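Local coordinates for glycoside hydrolase family 31 (Kribbella flavida DSM 17836, PDB 5X3I), which hydrolyses the alpha-1,3-glucosidic linkages of the cyclic tetrasaccharide cyclobis-(1-6)-alpha-nigerosyl to yield isomaltose, at residues A205-Q210 with Y221-F226; G472-W477 with S519-T524. The protein carries 1 engineered substitution. All blocks are in the same frame, centred on the assembly; numbering follows the deposited sequence.

Interaction 1: residues A205-Q210 with Y221-F226; sequences AVVFEQ and YLPMPF
Y221 and E209 meet through a shared water: the phenol OH donates to it at 2.7 Å, and the water donates onward to E209 OE2. Two nearly antiparallel pieces of chain, 170° apart end to end, lie together here without a clear direct hydrogen bond between them. The Y221 ring runs back along 205-210 because its CG stands anti to the carbonyl carbon (chi1 -50°), which carries CE1 to 3.8 Å from E209 CG. The extended E209 side chain crosses the ring obliquely, its carboxylate plane 26° from the ring plane, and the bridging water sits at the ring edge. Where Y221 begins, its CA makes a CH...O contact of 3.5 Å with F208 O. Farther along, P223 leans on the backbone: its CG rests 3.5 Å from V206 C, its CB touches A205 CB at 3.8 Å, and its CD meets V207 CG2, the two side chains crossing at about a right angle. Proline and alanine thus join the outermost strand 202-205 of one sheet to strand 223-230, inside another, in the mutarotase-like N-terminal region. By donating a hydrogen bond to the water and accepting one from the backbone N of D536, the inferred proton donor, the phenol has its hydroxyl held in direction and links E209 to the active-site wall.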
ATOM      1  N   ALA A 205       3.686   9.666   7.589  1.00 17.49           N
ATOM      2  CA  ALA A 205       3.289   9.297   6.247  1.00 16.95           C
ATOM      3  C   ALA A 205       4.506   9.045   5.386  1.00 15.94           C
ATOM      4  O   ALA A 205       5.128   9.986   4.889  1.00 20.94           O
ATOM      5  CB  ALA A 205       2.440  10.396   5.650  1.00 16.59           C
ATOM      6  N   VAL A 206       4.788   7.772   5.140  1.00 16.42           N
ATOM      7  CA  VAL A 206       5.848   7.385   4.231  1.00 14.96           C
ATOM      8  C   VAL A 206       5.514   6.015   3.637  1.00 15.59           C
ATOM      9  O   VAL A 206       5.095   5.096   4.349  1.00 16.44           O
ATOM     10  CB  VAL A 206       7.240   7.365   4.937  1.00 16.44           C
ATOM     11  CG1 VAL A 206       7.249   6.426   6.146  1.00 14.83           C
ATOM     12  CG2 VAL A 206       8.331   6.997   3.962  1.00 14.94           C
ATOM     13  N   VAL A 207       5.767   5.859   2.346  1.00 17.64           N
ATOM     14  CA  VAL A 207       5.441   4.608   1.682  1.00 13.71           C
ATOM     15  C   VAL A 207       6.393   3.541   2.179  1.00 15.49           C
ATOM     16  O   VAL A 207       7.607   3.709   2.121  1.00 15.80           O
ATOM     17  CB  VAL A 207       5.536   4.732   0.155  1.00 14.18           C
ATOM     18  CG1 VAL A 207       5.346   3.370  -0.501  1.00 16.05           C
ATOM     19  CG2 VAL A 207       4.508   5.731  -0.350  1.00 13.68           C
ATOM     20  N   PHE A 208       5.839   2.452   2.686  1.00 15.51           N
ATOM     21  CA  PHE A 208       6.674   1.375   3.192  1.00 15.03           C
ATOM     22  C   PHE A 208       5.990   0.040   3.025  1.00 15.12           C
ATOM     23  O   PHE A 208       4.783  -0.062   3.234  1.00 17.02           O
ATOM     24  CB  PHE A 208       6.997   1.610   4.674  1.00 12.27           C
ATOM     25  CG  PHE A 208       7.790   0.511   5.309  1.00 15.52           C
ATOM     26  CD1 PHE A 208       9.131   0.353   5.020  1.00 15.36           C
ATOM     27  CD2 PHE A 208       7.197  -0.353   6.208  1.00 14.39           C
ATOM     28  CE1 PHE A 208       9.868  -0.647   5.616  1.00 14.27           C
ATOM     29  CE2 PHE A 208       7.924  -1.359   6.803  1.00 15.20           C
ATOM     30  CZ  PHE A 208       9.259  -1.509   6.511  1.00 16.93           C
ATOM     31  N   GLU A 209       6.756  -0.993   2.705  1.00 14.41           N
ATOM     32  CA  GLU A 209       6.165  -2.310   2.693  1.00 16.19           C
ATOM     33  C   GLU A 209       6.402  -2.952   4.043  1.00 16.32           C
ATOM     34  O   GLU A 209       7.490  -3.414   4.342  1.00 20.48           O
ATOM     35  CB  GLU A 209       6.759  -3.203   1.599  1.00 15.62           C
ATOM     36  CG  GLU A 209       6.229  -4.639   1.723  1.00 17.21           C
ATOM     37  CD  GLU A 209       7.048  -5.698   0.997  1.00 19.28           C
ATOM     38  OE1 GLU A 209       8.067  -5.393   0.356  1.00 21.07           O
ATOM     39  OE2 GLU A 209       6.642  -6.868   1.060  1.00 23.90           O
ATOM     40  N   GLN A 210       5.338  -3.047   4.815  1.00 17.64           N
ATOM     41  CA  GLN A 210       5.358  -3.746   6.078  1.00 17.14           C
ATOM     42  C   GLN A 210       4.704  -5.092   5.833  1.00 16.66           C
ATOM     43  O   GLN A 210       3.523  -5.147   5.492  1.00 15.58           O
ATOM     44  CB  GLN A 210       4.616  -2.947   7.144  1.00 13.41           C
ATOM     45  CG  GLN A 210       4.300  -3.719   8.409  1.00 16.49           C
ATOM     46  CD  GLN A 210       5.532  -4.314   9.051  1.00 16.85           C
ATOM     47  OE1 GLN A 210       6.539  -3.633   9.241  1.00 16.63           O
ATOM     48  NE2 GLN A 210       5.465  -5.597   9.366  1.00 17.97           N
ATOM     49  N   TYR A 221       1.237   0.886   3.332  1.00 16.83           N
ATOM     50  CA  TYR A 221       1.663   0.982   1.945  1.00 14.90           C
ATOM     51  C   TYR A 221       1.163   2.261   1.266  1.00 14.06           C
ATOM     52  O   TYR A 221       1.664   2.652   0.224  1.00 15.17           O
ATOM     53  CB  TYR A 221       1.131  -0.189   1.115  1.00 13.31           C
ATOM     54  CG  TYR A 221       1.315  -1.598   1.625  1.00 13.04           C
ATOM     55  CD1 TYR A 221       2.398  -2.353   1.229  1.00 14.16           C
ATOM     56  CD2 TYR A 221       0.348  -2.201   2.407  1.00 12.82           C
ATOM     57  CE1 TYR A 221       2.536  -3.652   1.626  1.00 13.77           C
ATOM     58  CE2 TYR A 221       0.470  -3.500   2.807  1.00 12.07           C
ATOM     59  CZ  TYR A 221       1.573  -4.222   2.422  1.00 14.40           C
ATOM     60  OH  TYR A 221       1.714  -5.519   2.821  1.00 13.87           O
ATOM     61  N   LEU A 222       0.128   2.865   1.822  1.00 12.89           N
ATOM     62  CA  LEU A 222      -0.580   3.923   1.116  1.00 15.18           C
ATOM     63  C   LEU A 222      -0.911   5.098   2.042  1.00 15.31           C
ATOM     64  O   LEU A 222      -2.069   5.320   2.367  1.00 15.72           O
ATOM     65  CB  LEU A 222      -1.864   3.369   0.489  1.00 11.25           C
ATOM     66  CG  LEU A 222      -2.328   3.954  -0.855  1.00 14.66           C
ATOM     67  CD1 LEU A 222      -3.550   3.189  -1.420  1.00 15.89           C
ATOM     68  CD2 LEU A 222      -2.600   5.453  -0.802  1.00 14.68           C
ATOM     69  N   PRO A 223       0.117   5.823   2.503  1.00 16.46           N
ATOM     70  CA  PRO A 223      -0.112   7.010   3.337  1.00 15.37           C
ATOM     71  C   PRO A 223      -0.500   8.229   2.517  1.00 15.66           C
ATOM     72  O   PRO A 223      -0.127   8.275   1.354  1.00 17.12           O
ATOM     73  CB  PRO A 223       1.243   7.230   4.002  1.00 12.19           C
ATOM     74  CG  PRO A 223       2.219   6.795   2.971  1.00 14.41           C
ATOM     75  CD  PRO A 223       1.549   5.645   2.199  1.00 13.90           C
ATOM     76  N   MET A 224      -1.211   9.187   3.110  1.00 15.69           N
ATOM     77  CA  MET A 224      -1.318  10.538   2.549  1.00 13.84           C
ATOM     78  C   MET A 224      -1.230  11.612   3.655  1.00 14.18           C
ATOM     79  O   MET A 224      -1.819  11.451   4.707  1.00 14.34           O
ATOM     80  CB  MET A 224      -2.632  10.737   1.793  1.00 11.96           C
ATOM     81  CG  MET A 224      -2.994   9.673   0.776  1.00 16.38           C
ATOM     82  SD  MET A 224      -4.522  10.124  -0.065  1.00 18.32           S
ATOM     83  CE  MET A 224      -4.769   8.615  -1.032  1.00 15.82           C
ATOM     84  N   PRO A 225      -0.556  12.737   3.382  1.00 14.65           N
ATOM     85  CA  PRO A 225      -0.503  13.806   4.391  1.00 16.92           C
ATOM     86  C   PRO A 225      -1.795  14.612   4.388  1.00 16.35           C
ATOM     87  O   PRO A 225      -1.791  15.791   4.069  1.00 19.53           O
ATOM     88  CB  PRO A 225       0.678  14.653   3.936  1.00 15.77           C
ATOM     89  CG  PRO A 225       0.718  14.470   2.455  1.00 14.25           C
ATOM     90  CD  PRO A 225       0.255  13.058   2.198  1.00 13.20           C
ATOM     91  N   PHE A 226      -2.899  13.950   4.681  1.00 15.92           N
ATOM     92  CA  PHE A 226      -4.213  14.573   4.607  1.00 16.67           C
ATOM     93  C   PHE A 226      -5.115  13.924   5.630  1.00 18.28           C
ATOM     94  O   PHE A 226      -5.017  12.732   5.866  1.00 19.18           O
ATOM     95  CB  PHE A 226      -4.821  14.445   3.197  1.00 14.34           C
ATOM     96  CG  PHE A 226      -6.330  14.571   3.176  1.00 15.56           C
ATOM     97  CD1 PHE A 226      -6.931  15.807   3.017  1.00 14.47           C
ATOM     98  CD2 PHE A 226      -7.139  13.460   3.351  1.00 14.72           C
ATOM     99  CE1 PHE A 226      -8.312  15.933   3.013  1.00 16.01           C
ATOM    100  CE2 PHE A 226      -8.526  13.585   3.352  1.00 15.77           C
ATOM    101  CZ  PHE A 226      -9.107  14.823   3.187  1.00 15.81           C
TER
HETATM  102  O   HOH W   1       3.863  -6.994   2.235  1.00 15.89           O

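Interaction 2: residues G472-W477 with S519-T524; sequences GGEHAW and SRAGFT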
ATOM      1  N   GLY A 472       3.898  -4.027  -5.388  1.00 15.60           N
ATOM      2  CA  GLY A 472       5.142  -3.375  -5.008  1.00 15.47           C
ATOM      3  C   GLY A 472       5.181  -1.905  -5.368  1.00 13.83           C
ATOM      4  O   GLY A 472       4.152  -1.244  -5.395  1.00 16.83           O
ATOM      5  N   GLY A 473       6.370  -1.399  -5.658  1.00 13.36           N
ATOM      6  CA  GLY A 473       6.562   0.022  -5.869  1.00 12.64           C
ATOM      7  C   GLY A 473       7.098   0.799  -4.660  1.00 15.67           C
ATOM      8  O   GLY A 473       7.276   2.010  -4.739  1.00 15.39           O
ATOM      9  N   GLU A 474       7.362   0.102  -3.556  1.00 14.77           N
ATOM     10  CA  GLU A 474       7.879   0.725  -2.323  1.00 15.46           C
ATOM     11  C   GLU A 474       9.401   0.696  -2.243  1.00 15.56           C
ATOM     12  O   GLU A 474       9.970   1.023  -1.216  1.00 17.39           O
ATOM     13  CB  GLU A 474       7.317   0.032  -1.077  1.00 14.19           C
ATOM     14  CG  GLU A 474       5.813  -0.182  -1.085  1.00 13.84           C
ATOM     15  CD  GLU A 474       5.418  -1.515  -1.711  1.00 15.33           C
ATOM     16  OE1 GLU A 474       6.287  -2.174  -2.309  1.00 15.52           O
ATOM     17  OE2 GLU A 474       4.240  -1.900  -1.575  1.00 17.47           O
ATOM     18  N   HIS A 475      10.045   0.251  -3.316  1.00 15.27           N
ATOM     19  CA  HIS A 475      11.426  -0.220  -3.255  1.00 15.91           C
ATOM     20  C   HIS A 475      12.488   0.872  -3.170  1.00 17.22           C
ATOM     21  O   HIS A 475      13.644   0.563  -2.920  1.00 15.45           O
ATOM     22  CB  HIS A 475      11.730  -1.092  -4.479  1.00 16.42           C
ATOM     23  CG  HIS A 475      10.579  -1.949  -4.910  1.00 14.50           C
ATOM     24  ND1 HIS A 475      10.187  -3.075  -4.220  1.00 15.53           N
ATOM     25  CD2 HIS A 475       9.713  -1.826  -5.944  1.00 13.10           C
ATOM     26  CE1 HIS A 475       9.142  -3.617  -4.820  1.00 14.26           C
ATOM     27  NE2 HIS A 475       8.836  -2.878  -5.871  1.00 12.74           N
ATOM     28  N   ALA A 476      12.120   2.127  -3.405  1.00 15.37           N
ATOM     29  CA  ALA A 476      13.154   3.139  -3.503  1.00 16.08           C
ATOM     30  C   ALA A 476      13.515   3.647  -2.117  1.00 16.96           C
ATOM     31  O   ALA A 476      12.723   4.313  -1.472  1.00 17.47           O
ATOM     32  CB  ALA A 476      12.695   4.300  -4.379  1.00 13.84           C
ATOM     33  N   TRP A 477      14.740   3.367  -1.700  1.00 17.41           N
ATOM     34  CA  TRP A 477      15.267   3.930  -0.466  1.00 18.17           C
ATOM     35  C   TRP A 477      16.516   4.731  -0.774  1.00 19.88           C
ATOM     36  O   TRP A 477      17.518   4.181  -1.208  1.00 20.28           O
ATOM     37  CB  TRP A 477      15.604   2.837   0.552  1.00 17.04           C
ATOM     38  CG  TRP A 477      14.445   2.081   1.105  1.00 17.19           C
ATOM     39  CD1 TRP A 477      13.120   2.391   0.995  1.00 15.68           C
ATOM     40  CD2 TRP A 477      14.511   0.871   1.859  1.00 16.82           C
ATOM     41  NE1 TRP A 477      12.360   1.448   1.636  1.00 15.70           N
ATOM     42  CE2 TRP A 477      13.193   0.505   2.179  1.00 17.06           C
ATOM     43  CE3 TRP A 477      15.563   0.062   2.304  1.00 20.86           C
ATOM     44  CZ2 TRP A 477      12.897  -0.637   2.914  1.00 16.30           C
ATOM     45  CZ3 TRP A 477      15.266  -1.069   3.039  1.00 19.98           C
ATOM     46  CH2 TRP A 477      13.947  -1.406   3.339  1.00 17.93           C
ATOM     47  N   SER A 519      -3.415  -2.356  -7.115  1.00 13.66           N
ATOM     48  CA  SER A 519      -2.174  -1.932  -6.442  1.00 11.90           C
ATOM     49  C   SER A 519      -2.315  -1.962  -4.921  1.00 11.31           C
ATOM     50  O   SER A 519      -3.391  -1.725  -4.412  1.00 13.30           O
ATOM     51  CB  SER A 519      -1.782  -0.512  -6.862  1.00 12.30           C
ATOM     52  OG  SER A 519      -1.725  -0.342  -8.258  1.00 15.88           O
ATOM     53  N   ARG A 520      -1.271  -2.348  -4.201  1.00 12.20           N
ATOM     54  CA  ARG A 520      -1.217  -2.155  -2.751  1.00 11.36           C
ATOM     55  C   ARG A 520      -0.684  -0.774  -2.330  1.00 13.86           C
ATOM     56  O   ARG A 520      -1.120  -0.215  -1.339  1.00 13.13           O
ATOM     57  CB  ARG A 520      -0.411  -3.274  -2.094  1.00 11.58           C
ATOM     58  CG  ARG A 520       1.093  -3.203  -2.300  1.00 14.89           C
ATOM     59  CD  ARG A 520       1.780  -4.454  -1.789  1.00 12.81           C
ATOM     60  NE  ARG A 520       3.225  -4.335  -1.889  1.00 15.61           N
ATOM     61  CZ  ARG A 520       4.075  -5.353  -1.862  1.00 15.38           C
ATOM     62  NH1 ARG A 520       3.628  -6.600  -1.762  1.00 14.74           N
ATOM     63  NH2 ARG A 520       5.380  -5.119  -1.941  1.00 15.35           N
ATOM     64  N   ALA A 521       0.257  -0.240  -3.102  1.00 16.51           N
ATOM     65  CA  ALA A 521       1.036   0.920  -2.705  1.00 14.73           C
ATOM     66  C   ALA A 521       0.578   2.174  -3.414  1.00 14.37           C
ATOM     67  O   ALA A 521       0.083   2.119  -4.533  1.00 16.56           O
ATOM     68  CB  ALA A 521       2.501   0.693  -2.971  1.00 15.84           C
ATOM     69  N   GLY A 522       0.711   3.305  -2.731  1.00 12.36           N
ATOM     70  CA  GLY A 522       0.332   4.574  -3.308  1.00 13.90           C
ATOM     71  C   GLY A 522       0.631   5.753  -2.405  1.00 14.29           C
ATOM     72  O   GLY A 522       1.282   5.613  -1.367  1.00 15.35           O
ATOM     73  N   PHE A 523       0.136   6.912  -2.810  1.00 14.12           N
ATOM     74  CA  PHE A 523       0.369   8.163  -2.114  1.00 15.91           C
ATOM     75  C   PHE A 523      -0.712   9.115  -2.580  1.00 16.96           C
ATOM     76  O   PHE A 523      -1.622   8.717  -3.309  1.00 14.66           O
ATOM     77  CB  PHE A 523       1.765   8.733  -2.419  1.00 14.54           C
ATOM     78  CG  PHE A 523       2.255   9.754  -1.405  1.00 14.37           C
ATOM     79  CD1 PHE A 523       2.603   9.364  -0.124  1.00 12.91           C
ATOM     80  CD2 PHE A 523       2.359  11.099  -1.741  1.00 16.01           C
ATOM     81  CE1 PHE A 523       3.056  10.298   0.806  1.00 17.50           C
ATOM     82  CE2 PHE A 523       2.801  12.043  -0.813  1.00 15.22           C
ATOM     83  CZ  PHE A 523       3.153  11.638   0.456  1.00 14.06           C
ATOM     84  N   THR A 524      -0.585  10.374  -2.182  1.00 18.78           N
ATOM     85  CA  THR A 524      -1.428  11.440  -2.685  1.00 14.48           C
ATOM     86  C   THR A 524      -1.460  11.401  -4.215  1.00 16.28           C
ATOM     87  O   THR A 524      -0.422  11.360  -4.853  1.00 14.37           O
ATOM     88  CB  THR A 524      -0.894  12.834  -2.228  1.00 16.54           C
ATOM     89  OG1 THR A 524      -0.796  12.886  -0.795  1.00 14.93           O
ATOM     90  CG2 THR A 524      -1.797  13.942  -2.724  1.00 17.12           C
TER
HETATM   91  O   HOH W   2       1.504  -1.787  -5.354  1.00 14.17           O
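A bend at chi2 (90°) turns the carboxylate of E474, an active-site residue by similarity, toward R520, whose CG lies between its backbone N and carbonyl carbon (chi1 73°) and whose chain then runs extended to NE. The two side chains cross at about a right angle, and the arginine grips the acid side-on, one nitrogen to each oxygen. R520 NE reaches OE2 of E474 at 2.7 Å through its syn lone pair; R520 NH2 gives OE1 of E474 a longer but almost straight bond, 3.1 Å. Both oxygens lie close to the guanidinium plane, yet the carboxylate is twisted 34° from it, so the pair is not quite coplanar. Two bonds at separate points fix the rotation of the acid. A521 CB lies against both the acid and the loop backbone, 3.4 Å from E474 OE2 and 3.5 Å from G472 O. G472 N lies over one face of the guanidinium, offset toward its rim. A water ties the backbones together, donating a hydrogen bond to G472 O at 2.7 Å and accepting one from A521 N. R520 NH1 also hydrogen-bonds a glycerol, probably from the crystallisation liquor. These loops follow neighbouring parallel strands, 467-470 and 517-519, and the first comes directly after A471, the engineered replacement of the inferred nucleophile. Loops that meet in this way beyond the C-terminal ends of the strands form the active-site pocket of a TIM barrel, here that of glycoside hydrolase family 31.

How the interactions relate
From the N terminus, interaction 1 comes first: 205-210 leaves strand 202-205, the chain passes through helix 214-217, and the return of the chain at residues 221-226 closes this short loop in the mutarotase-like region. Interaction 2 follows in series, neither nested nor crossed, and closes a longer excursion between barrel strands 467-470 and 517-519 that includes helix 496-510. The two contacts, with centres 8 Å apart, touch directly. Y221 O probably accepts a hydrogen bond from G522 N, F523 packs on P223 and P225, T524 packs on M224 and P225, and E209 forms a long, weak ion pair with R520. Together they tie the N-terminal beta region to the active-site end of the barrel.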